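Long-range contact in beta-2-microglobulin (PDB 6LBE), which probably serves as the light chain of bony fish MHC class I molecules, pairing with the heavy chain in peptide presentation: residues B[17-21]-B[71-75]. Residues are numbered along the deposited sequence; the frame is centred on the assembly and turned at random.
Sequences EYGKA and FLPQP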
loop_
_atom_site.group_PDB
_atom_site.type_symbol
_atom_site.label_atom_id
_atom_site.label_comp_id
_atom_site.label_asym_id
_atom_site.label_seq_id
_atom_site.Cartn_x
_atom_site.Cartn_y
_atom_site.Cartn_z
ATOM N N GLU B 17 13.084 -16.951 -13.190
ATOM C CA GLU B 17 13.798 -17.758 -14.171
ATOM C C GLU B 17 15.205 -17.218 -14.390
ATOM O O GLU B 17 15.373 -16.034 -14.691
ATOM C CB GLU B 17 13.037 -17.748 -15.486
ATOM C CG GLU B 17 13.174 -18.994 -16.298
ATOM C CD GLU B 17 12.587 -18.799 -17.661
ATOM O OE1 GLU B 17 11.358 -18.550 -17.748
ATOM O OE2 GLU B 17 13.372 -18.862 -18.638
ATOM N N TYR B 18 16.209 -18.093 -14.261
ATOM C CA TYR B 18 17.600 -17.720 -14.519
ATOM C C TYR B 18 17.790 -17.216 -15.953
ATOM O O TYR B 18 17.237 -17.765 -16.912
ATOM C CB TYR B 18 18.539 -18.913 -14.246
ATOM C CG TYR B 18 18.591 -19.291 -12.783
ATOM C CD1 TYR B 18 18.526 -18.310 -11.809
ATOM C CD2 TYR B 18 18.646 -20.610 -12.370
ATOM C CE1 TYR B 18 18.542 -18.611 -10.476
ATOM C CE2 TYR B 18 18.663 -20.925 -11.017
ATOM C CZ TYR B 18 18.617 -19.911 -10.078
ATOM O OH TYR B 18 18.626 -20.164 -8.718
ATOM N N GLY B 19 18.601 -16.170 -16.099
ATOM C CA GLY B 19 18.902 -15.638 -17.401
ATOM C C GLY B 19 17.865 -14.699 -17.987
ATOM O O GLY B 19 18.110 -14.144 -19.063
ATOM N N LYS B 20 16.731 -14.481 -17.329
ATOM C CA LYS B 20 15.678 -13.634 -17.877
ATOM C C LYS B 20 15.593 -12.328 -17.090
ATOM O O LYS B 20 15.486 -12.346 -15.861
ATOM C CB LYS B 20 14.336 -14.375 -17.866
ATOM C CG LYS B 20 13.728 -14.634 -19.260
ATOM C CD LYS B 20 14.339 -15.869 -19.970
ATOM C CE LYS B 20 14.338 -15.730 -21.513
ATOM N NZ LYS B 20 15.000 -16.890 -22.203
ATOM N N ALA B 21 15.650 -11.199 -17.794
ATOM C CA ALA B 21 15.556 -9.900 -17.136
ATOM C C ALA B 21 14.221 -9.782 -16.419
ATOM O O ALA B 21 13.186 -10.212 -16.927
ATOM C CB ALA B 21 15.722 -8.753 -18.143
ATOM N N PHE B 71 16.885 -6.449 -12.404
ATOM C CA PHE B 71 17.959 -7.402 -12.183
ATOM C C PHE B 71 17.818 -8.528 -13.196
ATOM O O PHE B 71 16.811 -8.647 -13.905
ATOM C CB PHE B 71 17.997 -7.884 -10.711
ATOM C CG PHE B 71 17.037 -9.004 -10.371
ATOM C CD1 PHE B 71 15.701 -8.971 -10.771
ATOM C CD2 PHE B 71 17.463 -10.072 -9.591
ATOM C CE1 PHE B 71 14.806 -10.008 -10.427
ATOM C CE2 PHE B 71 16.584 -11.107 -9.239
ATOM C CZ PHE B 71 15.248 -11.069 -9.663
ATOM N N LEU B 72 18.868 -9.337 -13.291
ATOM C CA LEU B 72 18.888 -10.466 -14.214
ATOM C C LEU B 72 19.503 -11.658 -13.508
ATOM O O LEU B 72 20.725 -11.855 -13.534
ATOM C CB LEU B 72 19.674 -10.137 -15.481
ATOM C CG LEU B 72 19.546 -10.974 -16.752
ATOM C CD1 LEU B 72 19.907 -10.069 -17.908
ATOM C CD2 LEU B 72 20.496 -12.162 -16.688
ATOM N N PRO B 73 18.745 -12.548 -12.962
ATOM C CA PRO B 73 19.166 -13.470 -11.901
ATOM C C PRO B 73 19.912 -14.592 -12.614
ATOM O O PRO B 73 19.402 -15.201 -13.555
ATOM C CB PRO B 73 17.890 -13.982 -11.231
ATOM C CG PRO B 73 16.858 -13.846 -12.307
ATOM C CD PRO B 73 17.200 -12.548 -13.002
ATOM N N GLN B 74 21.124 -14.876 -12.142
ATOM C CA GLN B 74 21.889 -16.007 -12.624
ATOM C C GLN B 74 22.246 -16.915 -11.456
ATOM O O GLN B 74 22.344 -16.453 -10.311
ATOM C CB GLN B 74 23.174 -15.567 -13.350
ATOM C CG GLN B 74 22.909 -14.752 -14.609
ATOM C CD GLN B 74 22.356 -15.575 -15.788
ATOM O OE1 GLN B 74 21.973 -16.744 -15.651
ATOM N NE2 GLN B 74 22.313 -14.952 -16.949
ATOM N N PRO B 75 22.425 -18.216 -11.718
ATOM C CA PRO B 75 22.787 -19.152 -10.645
ATOM C C PRO B 75 24.010 -18.690 -9.854
ATOM O O PRO B 75 24.945 -18.091 -10.391
ATOM C CB PRO B 75 23.069 -20.458 -11.404
ATOM C CG PRO B 75 22.225 -20.336 -12.672
ATOM C CD PRO B 75 22.264 -18.892 -13.026
#
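Gly19 at the corner of a type II beta turn, Glu17 to Lys20, meets the extended backbone of Pro73 through a single hydrogen bond, Gly19 N to Pro73 O at 2.8 Å and nearly straight at 165°. The bond joins two loops at one end of the immunoglobulin C1-set sandwich: one leads into strand 22-29, the other carries the chain from strand 63-71 across to strand 79-85 of the facing sheet. It illustrates how one carbonyl oxygen can meet two neighbouring residues of a turn, for Pro73 O also receives a CA-H...O contact from Tyr18 CA at 3.2 Å and lies near the plane of the Tyr18 ring, at its edge. With CG anti to its own carbonyl carbon (chi1 -67°), Tyr18 turns one face of that ring to Pro75, whose CG sits over it, offset toward the rim, in a CH-pi contact 3.9 Å from the centroid. On the glycine side, Leu72 CD2 and the bent side chain of Gln74 close in on Gly19, the Gln74 amide packing against Gly19 CA, with no hydrogen bond to Gly19 N. The backbone N of Gln74 is itself held by Glu77, while Tyr18 N is hydrogen-bonded by a polar side chain of the other protein chain. Buried Pro73 turns its ring to the carbonyls of the turn, with contacts from Pro73 CG to Glu17 O at 3.6 Å and from Pro73 CD to Lys20 O at 3.3 Å.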